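Local coordinates for cobalamin biosynthesis protein CobN (Mycobacterium tuberculosis, PDB 7C6O) that is the large catalytic subunit of cobaltochelatase, the enzyme that inserts cobalt into the corrin macrocycle during cobalamin biosynthesis, at residues 843-848 with 946-951; 884-889 with 1057-1062; 888-893 with 942-947. All blocks are in the same frame, centred on the assembly; numbering follows the deposited sequence. Where two conformers were deposited one is given.

Overall arrangement
All three contacts are buried, and none is a surface patch. Contacts 2 and 3 share Thr-888 and Ser-889 and both draw on helix 887-893, contact 2 through its first turn and contact 3 through Thr-888, Ala-890 and Met-891; contacts 1 and 3 meet on helix 942-947, with centres about 7 Å apart. Contact 3 is apolar helix packing made by methionine, phenylalanine and alanine side chains. Contact 1, a loop against a helix junction, mixes apolar packing with water bridges to a histidine. Contact 2, between the ends of two neighbouring strands, is the most hydrated of the three and sets a lysine over a tryptophan face. Met-891 of contact 3 also touches Ser-844 and Phe-948 of contact 1.

Contact 1. Residues 843-848 with 946-951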
# COMPACT_ATOMS: atom_id res chain seq x y z
N TYR A 843 2.27 -0.30 -9.23
CA TYR A 843 2.41 0.93 -8.47
C TYR A 843 1.02 1.38 -8.03
O TYR A 843 0.01 0.75 -8.34
CB TYR A 843 3.12 2.00 -9.30
CG TYR A 843 2.48 2.34 -10.63
CD1 TYR A 843 1.47 3.29 -10.72
CD2 TYR A 843 2.91 1.73 -11.80
CE1 TYR A 843 0.89 3.61 -11.93
CE2 TYR A 843 2.33 2.04 -13.02
CZ TYR A 843 1.33 2.99 -13.08
OH TYR A 843 0.75 3.30 -14.29
N SER A 844 0.97 2.49 -7.29
CA SER A 844 -0.30 2.94 -6.73
C SER A 844 -0.58 4.35 -7.21
O SER A 844 -0.99 4.54 -8.37
CB SER A 844 -0.29 2.81 -5.20
OG SER A 844 0.82 3.48 -4.63
N VAL A 845 -0.38 5.37 -6.37
CA VAL A 845 -0.85 6.72 -6.66
C VAL A 845 0.24 7.73 -6.32
O VAL A 845 1.19 7.45 -5.59
CB VAL A 845 -2.14 7.05 -5.87
CG1 VAL A 845 -3.27 6.11 -6.26
CG2 VAL A 845 -1.88 7.00 -4.37
N ASP A 846 0.09 8.92 -6.88
CA ASP A 846 0.86 10.08 -6.45
C ASP A 846 0.34 10.48 -5.08
O ASP A 846 -0.80 10.95 -4.98
CB ASP A 846 0.71 11.23 -7.46
CG ASP A 846 1.45 12.49 -7.03
OD1 ASP A 846 2.13 12.49 -5.98
OD2 ASP A 846 1.36 13.49 -7.77
N PRO A 847 1.11 10.30 -4.01
CA PRO A 847 0.58 10.56 -2.66
C PRO A 847 0.33 12.02 -2.36
O PRO A 847 -0.33 12.32 -1.36
CB PRO A 847 1.67 9.99 -1.74
CG PRO A 847 2.93 10.15 -2.54
CD PRO A 847 2.53 9.91 -3.98
N LYS A 848 0.83 12.94 -3.19
CA LYS A 848 0.54 14.36 -3.04
C LYS A 848 -0.68 14.80 -3.85
O LYS A 848 -1.01 15.99 -3.85
CB LYS A 848 1.76 15.19 -3.46
CG LYS A 848 2.99 14.97 -2.57
CD LYS A 848 4.26 15.51 -3.22
CE LYS A 848 4.24 17.02 -3.33
NZ LYS A 848 4.20 17.69 -2.00
N ASP A 946 2.63 5.60 6.99
CA ASP A 946 3.85 5.40 6.22
C ASP A 946 3.76 6.03 4.84
O ASP A 946 4.70 6.70 4.38
CB ASP A 946 4.14 3.91 6.07
CG ASP A 946 4.52 3.24 7.37
OD1 ASP A 946 4.51 3.91 8.43
OD2 ASP A 946 4.83 2.04 7.33
N ALA A 947 2.65 5.79 4.14
CA ALA A 947 2.55 6.09 2.71
C ALA A 947 1.95 7.45 2.40
O ALA A 947 2.17 7.97 1.30
CB ALA A 947 1.72 5.01 2.01
N PHE A 948 1.18 8.03 3.32
CA PHE A 948 0.49 9.30 3.07
C PHE A 948 0.80 10.32 4.16
O PHE A 948 -0.11 10.85 4.81
CB PHE A 948 -1.01 9.05 2.94
CG PHE A 948 -1.38 8.20 1.76
CD1 PHE A 948 -1.64 6.85 1.91
CD2 PHE A 948 -1.43 8.75 0.49
CE1 PHE A 948 -1.96 6.06 0.82
CE2 PHE A 948 -1.76 7.97 -0.61
CZ PHE A 948 -2.02 6.62 -0.45
N PRO A 949 2.08 10.64 4.38
CA PRO A 949 2.40 11.62 5.42
C PRO A 949 1.87 13.00 5.09
O PRO A 949 1.48 13.74 6.02
CB PRO A 949 3.93 11.58 5.47
CG PRO A 949 4.33 11.22 4.08
CD PRO A 949 3.27 10.27 3.59
N HIS A 950 1.83 13.38 3.81
CA HIS A 950 1.26 14.67 3.43
C HIS A 950 -0.21 14.77 3.81
O HIS A 950 -0.69 15.85 4.15
CB HIS A 950 1.43 14.92 1.93
CG HIS A 950 2.78 14.57 1.39
ND1 HIS A 950 3.15 13.28 1.09
CD2 HIS A 950 3.84 15.35 1.07
CE1 HIS A 950 4.39 13.28 0.62
NE2 HIS A 950 4.83 14.52 0.60
N VAL A 951 -0.93 13.65 3.74
CA VAL A 951 -2.36 13.66 4.06
C VAL A 951 -2.58 13.76 5.57
O VAL A 951 -3.50 14.46 6.02
CB VAL A 951 -3.04 12.41 3.48
CG1 VAL A 951 -4.50 12.39 3.87
CG2 VAL A 951 -2.88 12.37 1.97
O HOH W 1 0.86 11.81 1.19
O HOH W 2 6.61 16.85 -0.55
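Pro-847 and His-950 share water 1, which donates to the Pro-847 carbonyl (O to water O 2.9 Å) and lies in the plane of the imidazole, 2.7 Å from ND1 of His-950. A second in-plane water serves the other ring nitrogen: water 2 is 3.1 Å from NE2 of His-950 and accepts from NZ of Lys-848 at 2.9 Å. There is thus a water at each nitrogen, which should restrain the ring from turning about its bond to CB. One face is covered by the lysine chain, whose CG stands 3.7 Å from the centroid of the His-950 ring and 10° off its normal, a CH-pi contact centred on the ring. Beyond CG the chain bends twice, at chi3 (67°) and chi4 (64°), which curls the ammonium back beside the imidazole and brings it to water 2.

Deeper in, the contact is apolar packing. CG2 of Val-845 meets the Phe-948 ring at its edge, in plane, 3.9 Å from CE2, the two side chains crossing at about a right angle. Pro-847 approaches the same ring obliquely, CB to Phe-948 CD2 4.0 Å, and also rests on the Ala-947 carbonyl. Asp-846 closes the turn in the loop: its OD1 receives the backbone N of Lys-848 at 3.1 Å from above the carboxylate plane, while OD2 is salt-bridged to Arg-917. A glycerol, probably from the crystallisation liquor, lies beside Val-845 and hydrogen-bonds to Asp-846 N. The arrangement is an Asx turn docked against a helix-helix junction: Phe-948 is the first residue to leave helix 942-947 and also the N-cap of helix 949-963.

Contact 2. Residues 884-889 with 1057-1062; sequences SVWGTS and AAKNTD
Lys-1059 lays its outer end over one face of the Trp-886 indole, the two side chains crossing at about a right angle. CE does the touching: it stands 3.3 Å from the centroid of the six-membered ring of Trp-886, 5° off the normal, a CH-pi contact. NZ of Lys-1059 hangs over the same ring, 3.9 Å from its centroid, as a cation-pi partner. CG leaves anti to the backbone N, the chain bends at chi2 (65°) to bring its outer end over the indole, and a second bend at chi4 (78°) turns NZ toward the Asn-1060 carbonyl, to whose O it donates at 2.8 Å in the carbonyl plane. Waters 5 and 6 accept from NZ as well, so the buried ammonium is probably well satisfied by one carbonyl and two waters. Water 5 also accepts from the Trp-886 backbone N and sits 2.8 Å from OG of Ser-889.

At the strand ends the backbones are only loosely joined. Ser-884 N reaches Ala-1058 O in a weak bond of 3.4 Å, with water 3 bridging that oxygen to Ser-884 OG; one step on, water 4 is inserted between Ser-884 O and Asn-1060 N. Strands 880-885 and 1056-1061 are parallel neighbours in a mixed sheet, here parting at their C-terminal ends; helix 1072-1089 sends Tyr-1074 and Tyr-1077 edge-to-face against the tryptophan, and strand 1094-1099 flanks strand 1056-1061.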
# COMPACT_ATOMS: atom_id res chain seq x y z
N SER A 884 -12.35 5.17 10.45
CA SER A 884 -11.11 4.42 10.25
C SER A 884 -10.68 4.55 8.80
O SER A 884 -11.48 4.35 7.88
CB SER A 884 -11.30 2.96 10.64
OG SER A 884 -11.55 2.83 12.02
N VAL A 885 -9.41 4.88 8.59
CA VAL A 885 -8.89 5.25 7.27
C VAL A 885 -7.65 4.42 6.98
O VAL A 885 -6.69 4.46 7.76
CB VAL A 885 -8.57 6.75 7.19
CG1 VAL A 885 -7.91 7.08 5.87
CG2 VAL A 885 -9.84 7.58 7.37
N TRP A 886 -7.66 3.71 5.86
CA TRP A 886 -6.58 2.81 5.48
C TRP A 886 -5.86 3.32 4.23
O TRP A 886 -6.46 3.95 3.36
CB TRP A 886 -7.09 1.40 5.20
CG TRP A 886 -7.68 0.71 6.39
CD1 TRP A 886 -7.43 0.98 7.71
CD2 TRP A 886 -8.61 -0.38 6.37
NE1 TRP A 886 -8.16 0.13 8.51
CE2 TRP A 886 -8.89 -0.71 7.71
CE3 TRP A 886 -9.24 -1.09 5.35
CZ2 TRP A 886 -9.77 -1.74 8.06
CZ3 TRP A 886 -10.12 -2.11 5.70
CH2 TRP A 886 -10.37 -2.43 7.04
N GLY A 887 -4.57 3.00 4.14
CA GLY A 887 -3.80 3.40 2.97
C GLY A 887 -4.25 2.68 1.71
O GLY A 887 -4.31 3.28 0.63
N THR A 888 -4.58 1.39 1.83
CA THR A 888 -5.02 0.64 0.66
C THR A 888 -6.32 1.22 0.10
O THR A 888 -6.52 1.21 -1.12
CB THR A 888 -5.17 -0.85 1.01
OG1 THR A 888 -5.28 -1.62 -0.20
CG2 THR A 888 -6.40 -1.10 1.88
N SER A 889 -7.18 1.77 0.96
CA SER A 889 -8.40 2.40 0.50
C SER A 889 -8.11 3.69 -0.26
O SER A 889 -8.72 3.95 -1.30
CB SER A 889 -9.32 2.69 1.68
OG SER A 889 -9.64 1.51 2.39
N ALA A 1057 -19.59 5.57 14.63
CA ALA A 1057 -18.35 4.92 14.21
C ALA A 1057 -18.54 4.41 12.79
O ALA A 1057 -19.40 3.56 12.54
CB ALA A 1057 -17.98 3.79 15.16
N ALA A 1058 -17.74 4.92 11.86
CA ALA A 1058 -17.95 4.65 10.44
C ALA A 1058 -16.74 3.94 9.84
O ALA A 1058 -15.59 4.19 10.22
CB ALA A 1058 -18.23 5.94 9.67
N LYS A 1059 -17.02 3.06 8.89
CA LYS A 1059 -16.01 2.43 8.05
C LYS A 1059 -16.59 2.30 6.65
O LYS A 1059 -17.77 2.00 6.49
CB LYS A 1059 -15.60 1.04 8.58
CG LYS A 1059 -14.54 0.36 7.73
CD LYS A 1059 -13.23 1.13 7.78
CE LYS A 1059 -12.17 0.53 6.86
NZ LYS A 1059 -12.36 0.87 5.42
N ASN A 1060 -15.77 2.55 5.64
CA ASN A 1060 -16.23 2.51 4.27
C ASN A 1060 -15.78 1.22 3.59
O ASN A 1060 -14.66 0.75 3.81
CB ASN A 1060 -15.74 3.72 3.49
CG ASN A 1060 -16.32 5.02 4.02
OD1 ASN A 1060 -17.47 5.05 4.48
ND2 ASN A 1060 -15.54 6.09 3.98
N THR A 1061 -16.68 0.63 2.80
CA THR A 1061 -16.41 -0.56 2.00
C THR A 1061 -16.31 -0.10 0.56
O THR A 1061 -17.32 0.26 -0.06
CB THR A 1061 -17.50 -1.61 2.18
OG1 THR A 1061 -18.76 -1.06 1.79
CG2 THR A 1061 -17.57 -2.06 3.62
N ASP A 1062 -15.10 -0.12 0.00
CA ASP A 1062 -14.82 0.45 -1.30
C ASP A 1062 -14.52 -0.58 -2.38
O ASP A 1062 -14.36 -0.20 -3.54
CB ASP A 1062 -13.64 1.43 -1.19
CG ASP A 1062 -12.54 0.91 -0.29
OD1 ASP A 1062 -12.41 -0.33 -0.13
OD2 ASP A 1062 -11.80 1.74 0.27
O HOH W 3 -14.26 3.08 12.43
O HOH W 4 -13.19 4.06 5.78
O HOH W 5 -10.27 2.87 4.72
O HOH W 6 -11.76 -0.75 2.85

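Contact 3. Residues 888-893 with 942-947; sequences TSAMRT and GFFRDA
Met-891 and Phe-943 reach for each other from opposite directions, and the methyl group makes the touch: CE of Met-891 lies at the ring edge, near its plane, 3.6 Å from CZ of Phe-943. The sulfur follows along the same edge, SD 5.4 Å from the centroid of the Phe-943 ring and 84° off its normal, a Met-aromatic contact made in the ring plane. Beyond CG the methionine chain is extended (chi2 175°), which carries CE across to the other helix, where it also meets Ala-947 CB at 4.2 Å. That alanine methyl lies over one face of the Phe-943 ring, offset toward the rim, so methionine and alanine meet different parts of the same phenyl group. A second, lighter touch brings Ala-890 CB to within 4.3 Å of Phe-944 CE1, obliquely to the ring.

The axes of segments 888-893 and 942-947 come within 10.4 Å and are inclined by 61°. Each helix follows a strand of one mixed sheet, 880-885 and 935-940, which run parallel side by side, so the contact packs two short helices against each other beyond the C-terminal ends of neighbouring parallel strands, as in an alpha/beta fold.

Farther out, polar groups hold the helices in place. Thr-888 OG1 is hydrogen-bonded to Gly-596 N and Glu-597, and Arg-892 to Asn-593 O and, by a salt bridge, Asp-594. Ser-889 O takes both N and OG1 of Thr-893, from opposite faces of its plane. On the second helix Arg-945 grips Asp-946 side-on, NE and NH2 both to OD1, with NE at 2.9 Å; Tyr-1003 and Gln-600 hold OD2 of that aspartate.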
# COMPACT_ATOMS: atom_id res chain seq x y z
N THR A 888 -4.58 1.39 1.83
CA THR A 888 -5.02 0.64 0.66
C THR A 888 -6.32 1.22 0.10
O THR A 888 -6.52 1.21 -1.12
CB THR A 888 -5.17 -0.85 1.01
OG1 THR A 888 -5.28 -1.62 -0.20
CG2 THR A 888 -6.40 -1.10 1.88
N SER A 889 -7.18 1.77 0.96
CA SER A 889 -8.40 2.40 0.50
C SER A 889 -8.11 3.69 -0.26
O SER A 889 -8.72 3.95 -1.30
CB SER A 889 -9.32 2.69 1.68
OG SER A 889 -9.64 1.51 2.39
N ALA A 890 -7.18 4.50 0.24
CA ALA A 890 -6.81 5.71 -0.48
C ALA A 890 -6.22 5.38 -1.84
O ALA A 890 -6.40 6.14 -2.80
CB ALA A 890 -5.81 6.53 0.34
N MET A 891 -5.53 4.25 -1.96
CA MET A 891 -4.96 3.86 -3.24
C MET A 891 -6.00 3.28 -4.19
O MET A 891 -5.86 3.41 -5.41
CB MET A 891 -3.82 2.86 -3.03
CG MET A 891 -2.64 3.44 -2.27
SD MET A 891 -1.40 2.18 -1.91
CE MET A 891 -0.03 3.21 -1.37
N ARG A 892 -7.05 2.63 -3.65
CA ARG A 892 -8.11 2.10 -4.50
C ARG A 892 -9.00 3.20 -5.06
O ARG A 892 -9.53 3.06 -6.17
CB ARG A 892 -8.98 1.11 -3.71
CG ARG A 892 -8.33 -0.20 -3.29
CD ARG A 892 -9.38 -1.08 -2.60
NE ARG A 892 -8.84 -2.33 -2.08
CZ ARG A 892 -8.98 -2.75 -0.83
NH1 ARG A 892 -9.67 -2.03 0.05
NH2 ARG A 892 -8.45 -3.91 -0.46
N THR A 893 -9.20 4.27 -4.30
CA THR A 893 -10.20 5.28 -4.62
C THR A 893 -9.63 6.65 -4.94
O THR A 893 -10.39 7.55 -5.32
CB THR A 893 -11.19 5.45 -3.46
OG1 THR A 893 -10.51 6.04 -2.35
CG2 THR A 893 -11.75 4.10 -3.03
N GLY A 942 -1.19 2.03 10.42
CA GLY A 942 0.25 2.23 10.34
C GLY A 942 0.71 2.48 8.92
O GLY A 942 1.58 3.33 8.68
N PHE A 943 0.14 1.75 7.96
CA PHE A 943 0.56 1.94 6.58
C PHE A 943 0.11 3.30 6.03
O PHE A 943 0.84 3.92 5.25
CB PHE A 943 0.04 0.83 5.68
CG PHE A 943 0.41 1.03 4.23
CD1 PHE A 943 1.71 0.82 3.80
CD2 PHE A 943 -0.54 1.46 3.32
CE1 PHE A 943 2.05 1.02 2.48
CE2 PHE A 943 -0.20 1.67 1.99
CZ PHE A 943 1.10 1.44 1.57
N PHE A 944 -1.09 3.75 6.41
CA PHE A 944 -1.51 5.08 5.99
C PHE A 944 -0.52 6.14 6.47
O PHE A 944 -0.16 7.04 5.71
CB PHE A 944 -2.91 5.39 6.53
CG PHE A 944 -3.49 6.67 5.99
CD1 PHE A 944 -4.32 6.66 4.88
CD2 PHE A 944 -3.20 7.89 6.59
CE1 PHE A 944 -4.85 7.83 4.37
CE2 PHE A 944 -3.72 9.07 6.09
CZ PHE A 944 -4.55 9.04 4.98
N ARG A 945 -0.09 6.04 7.72
CA ARG A 945 0.97 6.91 8.23
C ARG A 945 2.23 6.82 7.37
O ARG A 945 2.83 7.85 7.03
CB ARG A 945 1.27 6.53 9.68
CG ARG A 945 2.58 7.04 10.24
CD ARG A 945 3.00 6.15 11.41
NE ARG A 945 3.41 4.83 10.95
CZ ARG A 945 3.42 3.73 11.70
NH1 ARG A 945 3.02 3.78 12.96
NH2 ARG A 945 3.82 2.58 11.17
N ASP A 946 2.63 5.60 6.99
CA ASP A 946 3.85 5.40 6.22
C ASP A 946 3.76 6.03 4.84
O ASP A 946 4.70 6.70 4.38
CB ASP A 946 4.14 3.91 6.07
CG ASP A 946 4.52 3.24 7.37
OD1 ASP A 946 4.51 3.91 8.43
OD2 ASP A 946 4.83 2.04 7.33
N ALA A 947 2.65 5.79 4.14
CA ALA A 947 2.55 6.09 2.71
C ALA A 947 1.95 7.45 2.40
O ALA A 947 2.17 7.97 1.30
CB ALA A 947 1.72 5.01 2.01